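Long-range contacts in endo-1,4-b-d-mannanase (Trichoderma reesei, PDB 1QNQ), which probably catalyses the internal hydrolysis of beta-1,4-mannosidic linkages in mannans, as a TIM-barrel glycoside hydrolase of family 5: residues A[164-169]-A[198-203]; A[240-245]-A[272-277]; A[305-310]-A[319-324]. All blocks are in the same frame, centred on the assembly; numbering follows the deposited sequence.

All three contacts, in series along the chain, reach the parallel sheet that closes into the TIM barrel. Contact 1 pairs strands 161-165 and 199-201, contact 2 pairs 238-242 with 272-277, and contact 3 folds the end of strand 300-309 against the loop leading to 325-326. Their centres lie about 15 Å apart from 1 to 2 and from 2 to 3, and about 22 Å from 1 to 3. Contacts 1 and 2 meet through E169 and H241, and the carboxylates of E165 and E275 come close together. Contacts 2 and 3 join at neighbouring strands 272-277 and 300-309 and touch one platinum terpyridine. Together they bring E169, H241, E276 and W306 to one, presumably sugar-binding, end of the barrel.

Contact 1: residues A[164-169]-A[198-203]; sequences WELGNE and HLVTLG. With TPT (2,2':6',2''-TERPYRIDINE PLATINUM(II) Chloride), chain C.
W164 starts the parallel pairing: its backbone N donates to L199 O (3.1 Å) and its O takes T201 N. The indole leans obliquely toward the H198 ring, and both W164 NE1 and H198 ND1 reach D195. E165 follows with an extended side chain, CG anti to the backbone N (chi1 -179°), lying alongside T201 so that E165 OE1 sits 3.5 Å from T201 CG2. Farther along, its CD rests on G203 CA, also at 3.5 Å, while OE2 makes a salt bridge to R54. L166 N bonds T201 O in the carbonyl plane. The L166 branches divide the work, CD2 meeting V200 CG1 and CD1 meeting L202 CD1 (4.1 Å), on the side covered by helix 178-194, the connection of this beta-alpha-beta unit of the TIM barrel. G167 N continues to L202 O (3.3 Å), and G167 O receives the CA-H of G203; any CB on G203 would clash with G167 O and E165 CG. Last, E169 N reaches G203 O (3.0 Å) from above the carbonyl plane. The E169 carboxylate is held by W114 and H241, with OE1 3.1 Å from C15 of the chain C terpyridine.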
loop_
_atom_site.group_PDB
_atom_site.type_symbol
_atom_site.label_atom_id
_atom_site.label_comp_id
_atom_site.label_asym_id
_atom_site.label_seq_id
_atom_site.Cartn_x
_atom_site.Cartn_y
_atom_site.Cartn_z
ATOM N N TRP A 164 1.960 -6.055 6.659
ATOM C CA TRP A 164 0.863 -5.208 7.139
ATOM C C TRP A 164 1.324 -3.747 6.981
ATOM O O TRP A 164 2.519 -3.473 7.168
ATOM C CB TRP A 164 0.564 -5.494 8.609
ATOM C CG TRP A 164 0.122 -6.905 8.881
ATOM C CD1 TRP A 164 0.764 -7.802 9.678
ATOM C CD2 TRP A 164 -1.041 -7.554 8.374
ATOM N NE1 TRP A 164 0.079 -9.020 9.662
ATOM C CE2 TRP A 164 -1.030 -8.866 8.861
ATOM C CE3 TRP A 164 -2.064 -7.175 7.493
ATOM C CZ2 TRP A 164 -2.038 -9.797 8.578
ATOM C CZ3 TRP A 164 -3.061 -8.115 7.189
ATOM C CH2 TRP A 164 -3.028 -9.409 7.744
ATOM N N GLU A 165 0.412 -2.830 6.669
ATOM C CA GLU A 165 0.711 -1.405 6.451
ATOM C C GLU A 165 -0.186 -0.515 7.296
ATOM O O GLU A 165 -1.412 -0.712 7.299
ATOM C CB GLU A 165 0.612 -1.092 4.955
ATOM C CG GLU A 165 0.906 0.308 4.454
ATOM C CD GLU A 165 1.229 0.338 2.954
ATOM O OE1 GLU A 165 2.429 0.156 2.595
ATOM O OE2 GLU A 165 0.276 0.567 2.165
ATOM N N LEU A 166 0.355 0.476 8.065
ATOM C CA LEU A 166 -0.483 1.249 8.981
ATOM C C LEU A 166 -1.552 2.080 8.282
ATOM O O LEU A 166 -2.686 2.150 8.782
ATOM C CB LEU A 166 0.430 2.079 9.916
ATOM C CG LEU A 166 1.562 1.376 10.660
ATOM C CD1 LEU A 166 2.082 2.278 11.798
ATOM C CD2 LEU A 166 1.178 0.009 11.215
ATOM N N GLY A 167 -1.297 2.719 7.123
ATOM C CA GLY A 167 -2.320 3.425 6.388
ATOM C C GLY A 167 -1.908 3.779 4.951
ATOM O O GLY A 167 -0.745 3.604 4.600
ATOM N N ASN A 168 -2.831 4.339 4.167
ATOM C CA ASN A 168 -2.532 4.826 2.808
ATOM C C ASN A 168 -2.247 6.342 2.915
ATOM O O ASN A 168 -3.143 7.129 3.219
ATOM C CB ASN A 168 -3.683 4.595 1.817
ATOM C CG ASN A 168 -3.491 5.226 0.436
ATOM O OD1 ASN A 168 -2.464 4.921 -0.200
ATOM N ND2 ASN A 168 -4.347 6.073 -0.104
ATOM N N GLU A 169 -0.979 6.732 2.790
ATOM C CA GLU A 169 -0.497 8.093 2.760
ATOM C C GLU A 169 -0.779 8.907 4.003
ATOM O O GLU A 169 -1.270 10.053 3.931
ATOM C CB GLU A 169 -0.993 8.809 1.474
ATOM C CG GLU A 169 -0.591 8.165 0.152
ATOM C CD GLU A 169 -0.738 9.023 -1.093
ATOM O OE1 GLU A 169 -1.389 10.109 -1.066
ATOM O OE2 GLU A 169 -0.180 8.671 -2.174
ATOM N N HIS A 198 5.091 -12.045 10.183
ATOM C CA HIS A 198 5.159 -11.055 9.093
ATOM C C HIS A 198 5.806 -9.686 9.280
ATOM O O HIS A 198 5.983 -9.146 10.371
ATOM C CB HIS A 198 3.700 -10.850 8.600
ATOM C CG HIS A 198 2.995 -12.067 8.067
ATOM N ND1 HIS A 198 1.843 -12.587 8.634
ATOM C CD2 HIS A 198 3.275 -12.860 7.032
ATOM C CE1 HIS A 198 1.447 -13.639 7.939
ATOM N NE2 HIS A 198 2.297 -13.855 6.964
ATOM N N LEU A 199 6.225 -9.054 8.204
ATOM C CA LEU A 199 6.839 -7.725 8.148
ATOM C C LEU A 199 5.791 -6.626 8.330
ATOM O O LEU A 199 4.592 -6.840 8.088
ATOM C CB LEU A 199 7.580 -7.534 6.806
ATOM C CG LEU A 199 8.717 -8.482 6.438
ATOM C CD1 LEU A 199 9.264 -8.195 5.034
ATOM C CD2 LEU A 199 9.840 -8.497 7.476
ATOM N N VAL A 200 6.182 -5.415 8.730
ATOM C CA VAL A 200 5.330 -4.242 9.005
ATOM C C VAL A 200 5.952 -2.961 8.423
ATOM O O VAL A 200 7.170 -2.789 8.524
ATOM C CB VAL A 200 5.066 -4.032 10.509
ATOM C CG1 VAL A 200 4.103 -2.867 10.764
ATOM C CG2 VAL A 200 4.506 -5.262 11.212
ATOM N N THR A 201 5.186 -2.074 7.790
ATOM C CA THR A 201 5.637 -0.832 7.160
ATOM C C THR A 201 4.634 0.308 7.359
ATOM O O THR A 201 3.465 0.063 7.726
ATOM C CB THR A 201 5.951 -1.079 5.639
ATOM O OG1 THR A 201 6.699 0.043 5.123
ATOM C CG2 THR A 201 4.697 -1.280 4.814
ATOM N N LEU A 202 4.978 1.597 7.131
ATOM C CA LEU A 202 4.088 2.733 7.377
ATOM C C LEU A 202 3.041 3.050 6.288
ATOM O O LEU A 202 1.870 3.256 6.601
ATOM C CB LEU A 202 4.960 3.984 7.646
ATOM C CG LEU A 202 4.301 5.316 7.993
ATOM C CD1 LEU A 202 3.326 5.195 9.161
ATOM C CD2 LEU A 202 5.362 6.388 8.314
ATOM N N GLY A 203 3.484 3.096 5.000
ATOM C CA GLY A 203 2.553 3.471 3.923
ATOM C C GLY A 203 2.560 4.946 3.512
ATOM O O GLY A 203 1.710 5.398 2.705
HETATM PT PT1 TPT C . -3.933 13.209 -2.492
HETATM N N1 TPT C . -4.393 15.091 -1.886
HETATM N N2 TPT C . -5.929 13.199 -2.647
HETATM N N3 TPT C . -4.172 11.330 -3.282
HETATM C C1 TPT C . -3.541 16.018 -1.384
HETATM C C2 TPT C . -4.001 17.220 -0.935
HETATM C C3 TPT C . -5.380 17.501 -0.950
HETATM C C4 TPT C . -6.232 16.513 -1.380
HETATM C C5 TPT C . -5.753 15.294 -1.859
HETATM C C6 TPT C . -6.601 14.188 -2.314
HETATM C C7 TPT C . -8.030 14.196 -2.405
HETATM C C8 TPT C . -8.553 13.024 -2.914
HETATM C C9 TPT C . -7.780 11.909 -3.254
HETATM C C10 TPT C . -6.429 11.958 -3.025
HETATM C C11 TPT C . -5.431 10.914 -3.422
HETATM C C12 TPT C . -5.800 9.731 -4.047
HETATM C C13 TPT C . -4.793 8.773 -4.300
HETATM C C14 TPT C . -3.453 9.166 -4.055
HETATM C C15 TPT C . -3.205 10.392 -3.519
HETATM O O HOH W 1 -1.769 13.219 -2.331
#

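Contact 2: residues A[240-245]-A[272-277]; sequences FHLYPD and CVFEEY. With TPT (2,2':6',2''-TERPYRIDINE PLATINUM(II) Chloride), chain B.
H241, Y243, E275 and E276 meet at the C-terminal end of the barrel strands, where family 5 enzymes bind their substrate; strands 240-242 and 272-277 run parallel here. H241 is gripped at both nitrogens. NE2 donates to the anti lone pair of E275 OE2 (2.9 Å), which lies in the ring plane, with the N-H...O angle a straight 165°, while ND1 bonds E169. E276 CB lies over the centre of the same imidazole, 3.7 Å above its plane, a CH-pi contact that leaves the ring little freedom to tilt. With CG anti to the backbone N and the chain extended beyond it, E276 brings OE2 to the Y243 hydroxyl, accepting through the anti lone pair (OH to OE2, 2.7 Å); OE1 forms a salt bridge with R54. The Y243 ring stands almost perpendicular to that carboxylate, with C9 of the chain B terpyridine over one face.

On the outer side of the sheet, toward helices 253-267 and 283-295, the F240 and F274 rings are nearly parallel but slid apart, touching at CE2 and CD1 (3.5 Å). F274 CA sits over the F240 face, and C272 SG, in a disulfide with C265, comes to the F240 edge 4.1 Å from CE1. L242 CB meets the edge of F274, 3.9 Å from CE1. E275 N bonds F240 O, but the flanking backbone bonds, F240 N to V273 O and L242 N to E276 O, are weak. The buried E276 N finds no partner. A glutamate near the end of strand seven with a tyrosine on one oxygen is typical of family 5 barrels; in relatives it is the nucleophile, and E276 is probably its counterpart.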
loop_
_atom_site.group_PDB
_atom_site.type_symbol
_atom_site.label_atom_id
_atom_site.label_comp_id
_atom_site.label_asym_id
_atom_site.label_seq_id
_atom_site.Cartn_x
_atom_site.Cartn_y
_atom_site.Cartn_z
ATOM N N PHE A 240 7.713 4.778 -0.379
ATOM C CA PHE A 240 7.527 6.143 -0.922
ATOM C C PHE A 240 6.689 6.060 -2.209
ATOM O O PHE A 240 6.631 4.996 -2.865
ATOM C CB PHE A 240 8.854 6.879 -1.146
ATOM C CG PHE A 240 9.822 6.287 -2.144
ATOM C CD1 PHE A 240 10.803 5.378 -1.786
ATOM C CD2 PHE A 240 9.776 6.671 -3.475
ATOM C CE1 PHE A 240 11.673 4.857 -2.742
ATOM C CE2 PHE A 240 10.640 6.163 -4.436
ATOM C CZ PHE A 240 11.597 5.238 -4.075
ATOM N N HIS A 241 5.974 7.135 -2.513
ATOM C CA HIS A 241 5.101 7.282 -3.691
ATOM C C HIS A 241 5.612 8.362 -4.653
ATOM O O HIS A 241 6.511 9.118 -4.268
ATOM C CB HIS A 241 3.669 7.575 -3.252
ATOM C CG HIS A 241 2.951 6.574 -2.374
ATOM N ND1 HIS A 241 1.605 6.697 -2.035
ATOM C CD2 HIS A 241 3.375 5.446 -1.790
ATOM C CE1 HIS A 241 1.284 5.648 -1.261
ATOM N NE2 HIS A 241 2.320 4.862 -1.097
ATOM N N LEU A 242 5.065 8.560 -5.850
ATOM C CA LEU A 242 5.553 9.556 -6.822
ATOM C C LEU A 242 4.474 10.026 -7.818
ATOM O O LEU A 242 4.035 9.225 -8.668
ATOM C CB LEU A 242 6.795 9.046 -7.542
ATOM C CG LEU A 242 7.372 9.888 -8.689
ATOM C CD1 LEU A 242 7.859 11.215 -8.092
ATOM C CD2 LEU A 242 8.503 9.174 -9.425
ATOM N N TYR A 243 4.082 11.312 -7.754
ATOM C CA TYR A 243 3.063 11.885 -8.675
ATOM C C TYR A 243 3.415 13.327 -9.064
ATOM O O TYR A 243 2.875 14.337 -8.551
ATOM C CB TYR A 243 1.694 11.842 -7.975
ATOM C CG TYR A 243 0.968 10.530 -7.775
ATOM C CD1 TYR A 243 0.325 9.944 -8.862
ATOM C CD2 TYR A 243 0.920 9.854 -6.563
ATOM C CE1 TYR A 243 -0.370 8.748 -8.756
ATOM C CE2 TYR A 243 0.239 8.658 -6.418
ATOM C CZ TYR A 243 -0.427 8.132 -7.522
ATOM O OH TYR A 243 -1.100 6.935 -7.439
ATOM N N PRO A 244 4.347 13.516 -9.988
ATOM C CA PRO A 244 4.834 14.822 -10.440
ATOM C C PRO A 244 3.811 15.806 -10.956
ATOM O O PRO A 244 3.914 17.015 -10.665
ATOM C CB PRO A 244 5.869 14.560 -11.520
ATOM C CG PRO A 244 6.226 13.135 -11.379
ATOM C CD PRO A 244 5.069 12.443 -10.722
ATOM N N ASP A 245 2.781 15.333 -11.629
ATOM C CA ASP A 245 1.747 16.223 -12.161
ATOM C C ASP A 245 0.862 16.785 -11.069
ATOM O O ASP A 245 0.205 17.791 -11.337
ATOM C CB ASP A 245 0.902 15.507 -13.200
ATOM C CG ASP A 245 1.603 15.202 -14.502
ATOM O OD1 ASP A 245 2.462 15.978 -14.989
ATOM O OD2 ASP A 245 1.310 14.136 -15.056
ATOM N N CYS A 272 14.004 -0.203 0.749
ATOM C CA CYS A 272 12.908 0.680 0.380
ATOM C C CYS A 272 12.047 -0.056 -0.684
ATOM O O CYS A 272 12.547 -0.848 -1.507
ATOM C CB CYS A 272 13.407 1.963 -0.324
ATOM S SG CYS A 272 13.601 3.518 0.584
ATOM N N VAL A 273 10.745 0.238 -0.731
ATOM C CA VAL A 273 9.827 -0.215 -1.777
ATOM C C VAL A 273 9.215 1.028 -2.444
ATOM O O VAL A 273 8.611 1.831 -1.722
ATOM C CB VAL A 273 8.708 -1.119 -1.232
ATOM C CG1 VAL A 273 7.609 -1.467 -2.263
ATOM C CG2 VAL A 273 9.246 -2.399 -0.626
ATOM N N PHE A 274 9.337 1.177 -3.761
ATOM C CA PHE A 274 8.735 2.246 -4.580
ATOM C C PHE A 274 7.294 1.796 -4.872
ATOM O O PHE A 274 6.993 1.138 -5.875
ATOM C CB PHE A 274 9.563 2.390 -5.851
ATOM C CG PHE A 274 9.287 3.400 -6.921
ATOM C CD1 PHE A 274 8.562 4.549 -6.692
ATOM C CD2 PHE A 274 9.812 3.242 -8.206
ATOM C CE1 PHE A 274 8.315 5.485 -7.668
ATOM C CE2 PHE A 274 9.571 4.164 -9.216
ATOM C CZ PHE A 274 8.822 5.286 -8.932
ATOM N N GLU A 275 6.380 2.093 -3.958
ATOM C CA GLU A 275 5.066 1.487 -3.822
ATOM C C GLU A 275 3.885 1.960 -4.641
ATOM O O GLU A 275 2.951 1.135 -4.820
ATOM C CB GLU A 275 4.766 1.575 -2.295
ATOM C CG GLU A 275 3.368 1.419 -1.815
ATOM C CD GLU A 275 3.126 1.361 -0.321
ATOM O OE1 GLU A 275 3.166 0.209 0.164
ATOM O OE2 GLU A 275 2.865 2.411 0.287
ATOM N N GLU A 276 3.871 3.182 -5.139
ATOM C CA GLU A 276 2.775 3.734 -5.944
ATOM C C GLU A 276 3.276 4.859 -6.831
ATOM O O GLU A 276 3.899 5.762 -6.230
ATOM C CB GLU A 276 1.682 4.228 -4.985
ATOM C CG GLU A 276 0.424 4.835 -5.471
ATOM C CD GLU A 276 -0.669 5.142 -4.490
ATOM O OE1 GLU A 276 -0.904 4.614 -3.349
ATOM O OE2 GLU A 276 -1.430 6.037 -4.923
ATOM N N TYR A 277 3.121 4.822 -8.157
ATOM C CA TYR A 277 3.599 5.892 -9.027
ATOM C C TYR A 277 2.742 5.991 -10.311
ATOM O O TYR A 277 2.227 4.964 -10.749
ATOM C CB TYR A 277 5.057 5.694 -9.433
ATOM C CG TYR A 277 5.497 4.372 -10.044
ATOM C CD1 TYR A 277 5.933 3.307 -9.280
ATOM C CD2 TYR A 277 5.486 4.197 -11.424
ATOM C CE1 TYR A 277 6.349 2.115 -9.833
ATOM C CE2 TYR A 277 5.889 3.003 -12.012
ATOM C CZ TYR A 277 6.309 1.961 -11.215
ATOM O OH TYR A 277 6.717 0.780 -11.800
HETATM PT PT1 TPT B . -6.381 12.742 -6.951
HETATM N N1 TPT B . -6.073 14.627 -6.181
HETATM N N2 TPT B . -4.426 12.790 -6.604
HETATM N N3 TPT B . -5.825 10.893 -7.569
HETATM C C1 TPT B . -7.033 15.542 -5.979
HETATM C C2 TPT B . -6.776 16.770 -5.415
HETATM C C3 TPT B . -5.465 17.069 -5.029
HETATM C C4 TPT B . -4.492 16.145 -5.201
HETATM C C5 TPT B . -4.769 14.921 -5.831
HETATM C C6 TPT B . -3.793 13.842 -6.073
HETATM C C7 TPT B . -2.462 13.842 -5.709
HETATM C C8 TPT B . -1.719 12.726 -6.010
HETATM C C9 TPT B . -2.321 11.616 -6.543
HETATM C C10 TPT B . -3.681 11.655 -6.811
HETATM C C11 TPT B . -4.502 10.587 -7.414
HETATM C C12 TPT B . -4.037 9.315 -7.736
HETATM C C13 TPT B . -4.901 8.385 -8.279
HETATM C C14 TPT B . -6.283 8.683 -8.452
HETATM C C15 TPT B . -6.672 9.960 -8.062
HETATM O O HOH W 2 -5.535 12.927 -4.749
#

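Contact 3: residues A[305-310]-A[319-324]; sequences FWQWGD and NSDPYT. With TPT (2,2':6',2''-TERPYRIDINE PLATINUM(II) Chloride), chain B.
W306 and D321 hold this contact together: the indole N-H points almost straight (175°) at the syn lone pair of OD2, with NE1 to OD2 at 2.9 Å and the oxygen in the ring plane. The carboxylate is turned 34° from the indole. Y323 CB touches the indole edge, 3.8 Å from W306 CD1. The Q307 amide lies close by, NE2 3.3 Å from D321 CG, while Q307 N is buried without a partner. The chain B terpyridine lies against the same side chains, its C14 3.4 Å from D321 OD2 and its C13 3.5 Å from Y323 CE2, and Y323 also meets Y243 edge-to-face. The peptide between W306 and Q307 is cis, a non-proline cis bond characteristic of the tryptophan near the end of strand eight in clan GH-A barrels, whose ring usually floors the sugar-binding cleft. What aims D321 is its own turn. Its CG sits between the backbone N and the carbonyl carbon (chi1 73°), which lets OD1 accept Y323 N (2.9 Å) in an Asx turn inside the type I turn D321 to T324. T324 OG1 accepts D321 N (3.0 Å). With an alanine in place of D321, the W306 N-H would probably lose its acceptor and the turn its Asx bond, leaving the indole freer to turn. Further out, T324 CG2 packs on G309 CA (3.7 Å). Water 4 donates to W308 O and N319 O and accepts from T324 OG1, tying the loop to the strand.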
loop_
_atom_site.group_PDB
_atom_site.type_symbol
_atom_site.label_atom_id
_atom_site.label_comp_id
_atom_site.label_asym_id
_atom_site.label_seq_id
_atom_site.Cartn_x
_atom_site.Cartn_y
_atom_site.Cartn_z
ATOM N N PHE A 305 3.748 -0.250 -9.907
ATOM C CA PHE A 305 2.992 0.833 -10.542
ATOM C C PHE A 305 1.521 0.973 -10.133
ATOM O O PHE A 305 0.881 -0.006 -9.685
ATOM C CB PHE A 305 3.083 0.670 -12.093
ATOM C CG PHE A 305 2.373 -0.516 -12.687
ATOM C CD1 PHE A 305 2.979 -1.744 -12.817
ATOM C CD2 PHE A 305 1.080 -0.379 -13.178
ATOM C CE1 PHE A 305 2.329 -2.840 -13.374
ATOM C CE2 PHE A 305 0.396 -1.474 -13.720
ATOM C CZ PHE A 305 1.030 -2.691 -13.840
ATOM N N TRP A 306 0.945 2.181 -10.230
ATOM C CA TRP A 306 -0.496 2.466 -10.101
ATOM C C TRP A 306 -1.061 2.653 -11.510
ATOM O O TRP A 306 -0.584 3.559 -12.210
ATOM C CB TRP A 306 -0.751 3.724 -9.220
ATOM C CG TRP A 306 -2.200 3.961 -8.897
ATOM C CD1 TRP A 306 -3.083 4.596 -9.743
ATOM C CD2 TRP A 306 -2.967 3.592 -7.751
ATOM N NE1 TRP A 306 -4.348 4.643 -9.165
ATOM C CE2 TRP A 306 -4.276 4.043 -7.919
ATOM C CE3 TRP A 306 -2.631 2.961 -6.536
ATOM C CZ2 TRP A 306 -5.268 3.852 -6.965
ATOM C CZ3 TRP A 306 -3.614 2.785 -5.557
ATOM C CH2 TRP A 306 -4.932 3.209 -5.788
ATOM N N GLN A 307 -1.978 1.835 -12.024
ATOM C CA GLN A 307 -2.584 0.690 -11.343
ATOM C C GLN A 307 -3.011 -0.375 -12.399
ATOM O O GLN A 307 -3.167 -0.041 -13.612
ATOM C CB GLN A 307 -3.846 1.056 -10.545
ATOM C CG GLN A 307 -5.047 1.588 -11.325
ATOM C CD GLN A 307 -6.358 1.698 -10.558
ATOM O OE1 GLN A 307 -6.642 1.012 -9.573
ATOM N NE2 GLN A 307 -7.227 2.604 -11.037
ATOM N N TRP A 308 -3.318 -1.595 -11.972
ATOM C CA TRP A 308 -3.813 -2.678 -12.855
ATOM C C TRP A 308 -5.249 -2.418 -13.318
ATOM O O TRP A 308 -6.082 -1.944 -12.543
ATOM C CB TRP A 308 -3.796 -4.045 -12.117
ATOM C CG TRP A 308 -3.950 -5.307 -12.926
ATOM C CD1 TRP A 308 -5.088 -6.041 -13.166
ATOM C CD2 TRP A 308 -2.906 -5.953 -13.676
ATOM N NE1 TRP A 308 -4.812 -7.108 -14.016
ATOM C CE2 TRP A 308 -3.463 -7.071 -14.327
ATOM C CE3 TRP A 308 -1.527 -5.727 -13.831
ATOM C CZ2 TRP A 308 -2.711 -7.931 -15.131
ATOM C CZ3 TRP A 308 -0.766 -6.574 -14.621
ATOM C CH2 TRP A 308 -1.372 -7.679 -15.295
ATOM N N GLY A 309 -5.590 -2.763 -14.570
ATOM C CA GLY A 309 -6.966 -2.767 -15.059
ATOM C C GLY A 309 -7.274 -4.125 -15.721
ATOM O O GLY A 309 -6.350 -4.661 -16.336
ATOM N N ASP A 310 -8.525 -4.644 -15.615
ATOM C CA ASP A 310 -8.790 -5.965 -16.221
ATOM C C ASP A 310 -10.284 -6.107 -16.536
ATOM O O ASP A 310 -11.086 -5.181 -16.259
ATOM C CB ASP A 310 -8.332 -7.085 -15.273
ATOM C CG ASP A 310 -7.725 -8.313 -15.923
ATOM O OD1 ASP A 310 -8.255 -8.713 -16.997
ATOM O OD2 ASP A 310 -6.742 -8.950 -15.441
ATOM N N ASN A 319 -13.089 -1.290 -12.092
ATOM C CA ASN A 319 -12.958 0.138 -11.801
ATOM C C ASN A 319 -11.715 0.666 -12.564
ATOM O O ASN A 319 -10.734 -0.068 -12.653
ATOM C CB ASN A 319 -12.802 0.378 -10.301
ATOM C CG ASN A 319 -14.034 0.225 -9.430
ATOM O OD1 ASN A 319 -15.057 -0.335 -9.810
ATOM N ND2 ASN A 319 -13.995 0.705 -8.165
ATOM N N SER A 320 -11.712 1.885 -13.082
ATOM C CA SER A 320 -10.610 2.522 -13.767
ATOM C C SER A 320 -10.346 3.980 -13.348
ATOM O O SER A 320 -11.132 4.578 -12.586
ATOM C CB SER A 320 -10.850 2.505 -15.286
ATOM O OG SER A 320 -12.005 3.234 -15.682
ATOM N N ASP A 321 -9.213 4.543 -13.742
ATOM C CA ASP A 321 -8.878 5.978 -13.501
ATOM C C ASP A 321 -7.923 6.446 -14.591
ATOM O O ASP A 321 -7.546 5.669 -15.489
ATOM C CB ASP A 321 -8.414 6.286 -12.087
ATOM C CG ASP A 321 -7.023 5.840 -11.657
ATOM O OD1 ASP A 321 -6.239 5.407 -12.532
ATOM O OD2 ASP A 321 -6.674 5.932 -10.438
ATOM N N PRO A 322 -7.407 7.677 -14.583
ATOM C CA PRO A 322 -6.479 8.122 -15.624
ATOM C C PRO A 322 -5.166 7.361 -15.733
ATOM O O PRO A 322 -4.422 7.482 -16.728
ATOM C CB PRO A 322 -6.254 9.606 -15.327
ATOM C CG PRO A 322 -7.391 10.016 -14.451
ATOM C CD PRO A 322 -7.757 8.762 -13.647
ATOM N N TYR A 323 -4.789 6.561 -14.739
ATOM C CA TYR A 323 -3.528 5.847 -14.680
ATOM C C TYR A 323 -3.633 4.359 -15.051
ATOM O O TYR A 323 -2.636 3.628 -15.108
ATOM C CB TYR A 323 -2.917 6.031 -13.261
ATOM C CG TYR A 323 -2.748 7.458 -12.754
ATOM C CD1 TYR A 323 -1.664 8.261 -13.118
ATOM C CD2 TYR A 323 -3.682 8.009 -11.888
ATOM C CE1 TYR A 323 -1.509 9.567 -12.655
ATOM C CE2 TYR A 323 -3.572 9.323 -11.426
ATOM C CZ TYR A 323 -2.477 10.074 -11.797
ATOM O OH TYR A 323 -2.395 11.372 -11.348
ATOM N N THR A 324 -4.843 3.857 -15.317
ATOM C CA THR A 324 -5.018 2.423 -15.553
ATOM C C THR A 324 -4.169 1.848 -16.675
ATOM O O THR A 324 -4.126 2.446 -17.766
ATOM C CB THR A 324 -6.525 2.148 -15.805
ATOM O OG1 THR A 324 -7.269 2.447 -14.608
ATOM C CG2 THR A 324 -6.778 0.715 -16.253
HETATM PT PT1 TPT B . -6.381 12.742 -6.951
HETATM N N1 TPT B . -6.073 14.627 -6.181
HETATM N N2 TPT B . -4.426 12.790 -6.604
HETATM N N3 TPT B . -5.825 10.893 -7.569
HETATM C C1 TPT B . -7.033 15.542 -5.979
HETATM C C2 TPT B . -6.776 16.770 -5.415
HETATM C C3 TPT B . -5.465 17.069 -5.029
HETATM C C4 TPT B . -4.492 16.145 -5.201
HETATM C C5 TPT B . -4.769 14.921 -5.831
HETATM C C6 TPT B . -3.793 13.842 -6.073
HETATM C C7 TPT B . -2.462 13.842 -5.709
HETATM C C8 TPT B . -1.719 12.726 -6.010
HETATM C C9 TPT B . -2.321 11.616 -6.543
HETATM C C10 TPT B . -3.681 11.655 -6.811
HETATM C C11 TPT B . -4.502 10.587 -7.414
HETATM C C12 TPT B . -4.037 9.315 -7.736
HETATM C C13 TPT B . -4.901 8.385 -8.279
HETATM C C14 TPT B . -6.283 8.683 -8.452
HETATM C C15 TPT B . -6.672 9.960 -8.062
HETATM O O HOH W 3 -10.199 3.639 -9.896
HETATM O O HOH W 4 -7.979 0.123 -13.278
HETATM O O HOH W 2 -5.535 12.927 -4.749
#